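Local coordinates for protein putative creatinine amidohydrolase (PDB 3LUB) that probably hydrolyses carbon-nitrogen bonds in linear amides, as a two-zinc member of the creatininase superfamily, at residues H107-S118 and Y136-F147. Numbering follows the deposited sequence.
Sequences HVQGFRKLLILS and YPDFLIAAANWF
With CG of His107 trans to its backbone N (chi1 -167°) and CG of Asp138 tucked between its own N and carbonyl carbon (chi1 56°), imidazole and carboxylate meet between the end of helix 92-108 and the turn before strand 140-145. His107 NE2 donates to the syn side of Asp138 OD1 at 2.9 Å, and more weakly to Asp138 OD2; ring and carboxylate planes are turned 47° apart. Tyr136 CD1 lies over one imidazole face, towards the rim, and Arg112 NH1 over the centre of the other. Arg112, bent at chi2, also reaches Asp138 in a long salt bridge, NE to OD2 3.5 Å, while its NH1 is held by the carbonyl oxygens of His107 and Phe111. Arg112 CA makes a CH-pi contact over the Phe139 ring face, 4.2 Å from the centroid, and at the ring's edge Phe139 CE1 meets Leu114 CB at 3.6 Å. Beyond this cluster, strands 113-118 and 140-145 run parallel, joined through helix 126-135 as a beta-alpha-beta unit; strand 23-28 flanks 113-118 on its other side. Seven backbone bonds zip the pair, from Leu140 N to Arg112 O (2.8 Å) through Trp146 N to Ser118 O (3.1 Å). Leu114, Ile116 and Ile141 pack on one face, where Ile116 CD1 touches Ile141 CG2 at 3.8 Å and helix 92-108 packs on Ile116 and Ile141 through Leu99 and Val103. On the other, Leu115 CD1 presses on Ala142 CB at 3.5 Å; beyond the last strand residue, Leu117 CD1 meets Trp146 CB. Ser118 OG bonds to the carbonyl of zinc ligand His120, and Trp146 lies beside zinc ligand Glu168.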
loop_
_atom_site.group_PDB
_atom_site.type_symbol
_atom_site.label_atom_id
_atom_site.label_comp_id
_atom_site.label_asym_id
_atom_site.label_seq_id
_atom_site.Cartn_x
_atom_site.Cartn_y
_atom_site.Cartn_z
ATOM N N HIS F 107 18.599 10.675 -7.279
ATOM C CA HIS F 107 19.224 9.729 -8.192
ATOM C C HIS F 107 19.088 10.164 -9.654
ATOM O O HIS F 107 20.040 10.066 -10.418
ATOM C CB HIS F 107 18.636 8.320 -7.994
ATOM C CG HIS F 107 19.432 7.244 -8.667
ATOM N ND1 HIS F 107 19.284 6.948 -10.002
ATOM C CD2 HIS F 107 20.406 6.429 -8.202
ATOM C CE1 HIS F 107 20.124 5.987 -10.329
ATOM N NE2 HIS F 107 20.820 5.660 -9.256
ATOM N N VAL F 108 17.903 10.612 -10.059
ATOM C CA VAL F 108 17.693 11.127 -11.408
ATOM C C VAL F 108 18.649 12.296 -11.678
ATOM O O VAL F 108 19.129 12.487 -12.809
ATOM C CB VAL F 108 16.232 11.593 -11.594
ATOM C CG1 VAL F 108 16.083 12.587 -12.751
ATOM C CG2 VAL F 108 15.330 10.399 -11.789
ATOM N N GLN F 109 18.909 13.087 -10.644
ATOM C CA GLN F 109 19.763 14.279 -10.765
ATOM C C GLN F 109 21.257 13.974 -10.862
ATOM O O GLN F 109 22.022 14.885 -11.112
ATOM C CB GLN F 109 19.514 15.247 -9.597
ATOM C CG GLN F 109 18.096 15.794 -9.586
ATOM C CD GLN F 109 17.657 16.291 -8.229
ATOM O OE1 GLN F 109 18.464 16.516 -7.333
ATOM N NE2 GLN F 109 16.371 16.468 -8.080
ATOM N N GLY F 110 21.652 12.714 -10.614
ATOM C CA GLY F 110 23.049 12.255 -10.723
ATOM C C GLY F 110 23.765 12.045 -9.401
ATOM O O GLY F 110 24.927 11.616 -9.374
ATOM N N PHE F 111 23.075 12.312 -8.294
ATOM C CA PHE F 111 23.679 12.175 -6.978
ATOM C C PHE F 111 23.682 10.729 -6.550
ATOM O O PHE F 111 22.789 9.963 -6.918
ATOM C CB PHE F 111 22.947 13.055 -5.939
ATOM C CG PHE F 111 22.980 14.499 -6.292
ATOM C CD1 PHE F 111 24.196 15.175 -6.341
ATOM C CD2 PHE F 111 21.820 15.180 -6.643
ATOM C CE1 PHE F 111 24.250 16.499 -6.694
ATOM C CE2 PHE F 111 21.884 16.522 -7.030
ATOM C CZ PHE F 111 23.103 17.172 -7.045
ATOM N N ARG F 112 24.682 10.367 -5.756
ATOM C CA ARG F 112 24.893 8.990 -5.341
ATOM C C ARG F 112 25.289 8.813 -3.909
ATOM O O ARG F 112 25.584 7.705 -3.540
ATOM C CB ARG F 112 25.985 8.351 -6.208
ATOM C CG ARG F 112 25.664 8.346 -7.688
ATOM C CD ARG F 112 24.453 7.434 -7.970
ATOM N NE ARG F 112 24.142 7.293 -9.390
ATOM C CZ ARG F 112 23.290 8.053 -10.061
ATOM N NH1 ARG F 112 22.650 9.049 -9.470
ATOM N NH2 ARG F 112 23.076 7.829 -11.341
ATOM N N LYS F 113 25.307 9.860 -3.095
ATOM C CA LYS F 113 25.708 9.759 -1.707
ATOM C C LYS F 113 24.847 10.682 -0.851
ATOM O O LYS F 113 24.738 11.904 -1.138
ATOM C CB LYS F 113 27.166 10.182 -1.564
ATOM C CG LYS F 113 28.094 9.310 -2.338
ATOM C CD LYS F 113 29.507 9.786 -2.250
ATOM C CE LYS F 113 30.455 8.757 -2.871
ATOM N NZ LYS F 113 31.772 9.410 -3.156
ATOM N N LEU F 114 24.245 10.112 0.194
ATOM C CA LEU F 114 23.334 10.849 1.055
ATOM C C LEU F 114 23.584 10.482 2.491
ATOM O O LEU F 114 23.719 9.307 2.815
ATOM C CB LEU F 114 21.863 10.508 0.674
ATOM C CG LEU F 114 20.705 11.029 1.525
ATOM C CD1 LEU F 114 20.519 12.561 1.448
ATOM C CD2 LEU F 114 19.383 10.314 1.147
ATOM N N LEU F 115 23.646 11.483 3.366
ATOM C CA LEU F 115 23.622 11.254 4.802
ATOM C C LEU F 115 22.334 11.800 5.358
ATOM O O LEU F 115 22.026 12.968 5.144
ATOM C CB LEU F 115 24.790 11.929 5.503
ATOM C CG LEU F 115 24.757 11.799 7.033
ATOM C CD1 LEU F 115 25.127 10.383 7.416
ATOM C CD2 LEU F 115 25.600 12.821 7.729
ATOM N N ILE F 116 21.606 10.956 6.085
ATOM C CA ILE F 116 20.461 11.383 6.883
ATOM C C ILE F 116 20.963 11.762 8.276
ATOM O O ILE F 116 21.478 10.913 8.982
ATOM C CB ILE F 116 19.353 10.282 7.015
ATOM C CG1 ILE F 116 18.893 9.796 5.622
ATOM C CG2 ILE F 116 18.183 10.836 7.803
ATOM C CD1 ILE F 116 18.167 8.446 5.602
ATOM N N LEU F 117 20.868 13.054 8.625
ATOM C CA LEU F 117 21.285 13.519 9.940
ATOM C C LEU F 117 20.039 13.790 10.790
ATOM O O LEU F 117 19.352 14.806 10.621
ATOM C CB LEU F 117 22.169 14.779 9.831
ATOM C CG LEU F 117 22.829 15.288 11.127
ATOM C CD1 LEU F 117 23.726 14.227 11.775
ATOM C CD2 LEU F 117 23.615 16.563 10.873
ATOM N N SER F 118 19.743 12.861 11.690
ATOM C CA SER F 118 18.531 12.942 12.466
ATOM C C SER F 118 18.729 13.774 13.735
ATOM O O SER F 118 19.751 13.723 14.390
ATOM C CB SER F 118 17.986 11.543 12.826
ATOM O OG SER F 118 16.700 11.640 13.460
ATOM N N TYR F 136 18.276 0.837 -5.349
ATOM C CA TYR F 136 19.273 1.759 -5.889
ATOM C C TYR F 136 20.650 1.315 -5.400
ATOM O O TYR F 136 21.222 1.956 -4.470
ATOM C CB TYR F 136 19.009 3.204 -5.390
ATOM C CG TYR F 136 17.661 3.790 -5.794
ATOM C CD1 TYR F 136 17.497 4.469 -7.000
ATOM C CD2 TYR F 136 16.563 3.660 -4.973
ATOM C CE1 TYR F 136 16.254 4.979 -7.371
ATOM C CE2 TYR F 136 15.324 4.159 -5.328
ATOM C CZ TYR F 136 15.181 4.826 -6.506
ATOM O OH TYR F 136 13.959 5.328 -6.799
ATOM N N PRO F 137 21.185 0.218 -5.981
ATOM C CA PRO F 137 22.476 -0.342 -5.526
ATOM C C PRO F 137 23.730 0.565 -5.732
ATOM O O PRO F 137 24.745 0.347 -5.095
ATOM C CB PRO F 137 22.586 -1.662 -6.288
ATOM C CG PRO F 137 21.652 -1.573 -7.393
ATOM C CD PRO F 137 20.597 -0.569 -7.073
ATOM N N ASP F 138 23.615 1.606 -6.540
ATOM C CA ASP F 138 24.684 2.577 -6.759
ATOM C C ASP F 138 24.580 3.853 -5.879
ATOM O O ASP F 138 25.392 4.777 -6.028
ATOM C CB ASP F 138 24.759 2.958 -8.266
ATOM C CG ASP F 138 23.418 3.495 -8.845
ATOM O OD1 ASP F 138 22.333 3.450 -8.186
ATOM O OD2 ASP F 138 23.460 3.937 -10.017
ATOM N N PHE F 139 23.614 3.883 -4.949
ATOM C CA PHE F 139 23.305 5.080 -4.155
ATOM C C PHE F 139 23.622 4.794 -2.688
ATOM O O PHE F 139 23.013 3.955 -2.078
ATOM C CB PHE F 139 21.837 5.462 -4.360
ATOM C CG PHE F 139 21.495 6.879 -3.955
ATOM C CD1 PHE F 139 21.408 7.238 -2.635
ATOM C CD2 PHE F 139 21.215 7.838 -4.910
ATOM C CE1 PHE F 139 21.097 8.540 -2.281
ATOM C CE2 PHE F 139 20.892 9.132 -4.553
ATOM C CZ PHE F 139 20.840 9.485 -3.253
ATOM N N LEU F 140 24.613 5.479 -2.142
ATOM C CA LEU F 140 25.041 5.274 -0.773
ATOM C C LEU F 140 24.211 6.145 0.175
ATOM O O LEU F 140 24.210 7.354 0.031
ATOM C CB LEU F 140 26.505 5.660 -0.664
ATOM C CG LEU F 140 27.189 5.474 0.688
ATOM C CD1 LEU F 140 27.147 4.010 1.105
ATOM C CD2 LEU F 140 28.638 5.999 0.632
ATOM N N ILE F 141 23.534 5.530 1.143
ATOM C CA ILE F 141 22.792 6.245 2.174
ATOM C C ILE F 141 23.317 5.854 3.555
ATOM O O ILE F 141 23.229 4.681 3.946
ATOM C CB ILE F 141 21.270 5.931 2.112
ATOM C CG1 ILE F 141 20.731 6.066 0.691
ATOM C CG2 ILE F 141 20.477 6.840 3.075
ATOM C CD1 ILE F 141 19.246 5.799 0.603
ATOM N N ALA F 142 23.860 6.838 4.294
ATOM C CA ALA F 142 24.251 6.673 5.701
ATOM C C ALA F 142 23.221 7.358 6.612
ATOM O O ALA F 142 22.464 8.208 6.149
ATOM C CB ALA F 142 25.653 7.236 5.944
ATOM N N ALA F 143 23.187 6.970 7.891
ATOM C CA ALA F 143 22.334 7.629 8.878
ATOM C C ALA F 143 23.076 7.840 10.183
ATOM O O ALA F 143 23.837 6.962 10.627
ATOM C CB ALA F 143 21.020 6.834 9.142
ATOM N N ALA F 144 22.827 8.990 10.811
ATOM C CA ALA F 144 23.368 9.288 12.155
ATOM C C ALA F 144 22.410 10.176 12.895
ATOM O O ALA F 144 21.765 11.006 12.271
ATOM C CB ALA F 144 24.692 10.018 12.044
ATOM N N ASN F 145 22.336 10.018 14.219
ATOM C CA ASN F 145 21.777 11.047 15.093
ATOM C C ASN F 145 22.909 12.057 15.388
ATOM O O ASN F 145 23.993 11.627 15.752
ATOM C CB ASN F 145 21.275 10.410 16.405
ATOM C CG ASN F 145 19.978 9.585 16.230
ATOM O OD1 ASN F 145 18.961 10.082 15.759
ATOM N ND2 ASN F 145 20.015 8.334 16.667
ATOM N N TRP F 146 22.685 13.379 15.251
ATOM C CA TRP F 146 23.751 14.358 15.533
ATOM C C TRP F 146 24.260 14.187 16.969
ATOM O O TRP F 146 25.430 14.320 17.240
ATOM C CB TRP F 146 23.311 15.841 15.240
ATOM C CG TRP F 146 22.331 16.388 16.217
ATOM C CD1 TRP F 146 20.982 16.315 16.125
ATOM C CD2 TRP F 146 22.617 17.009 17.488
ATOM N NE1 TRP F 146 20.404 16.886 17.219
ATOM C CE2 TRP F 146 21.386 17.318 18.079
ATOM C CE3 TRP F 146 23.794 17.347 18.161
ATOM C CZ2 TRP F 146 21.290 17.939 19.339
ATOM C CZ3 TRP F 146 23.704 17.992 19.374
ATOM C CH2 TRP F 146 22.460 18.275 19.961
ATOM N N PHE F 147 23.367 13.833 17.890
ATOM C CA PHE F 147 23.711 13.836 19.296
ATOM C C PHE F 147 24.392 12.540 19.742
ATOM O O PHE F 147 24.656 12.361 20.913
ATOM C CB PHE F 147 22.488 14.127 20.134
ATOM C CG PHE F 147 21.341 13.222 19.841
ATOM C CD1 PHE F 147 21.275 11.954 20.415
ATOM C CD2 PHE F 147 20.333 13.622 18.970
ATOM C CE1 PHE F 147 20.223 11.104 20.119
ATOM C CE2 PHE F 147 19.295 12.780 18.687
ATOM C CZ PHE F 147 19.233 11.519 19.271
#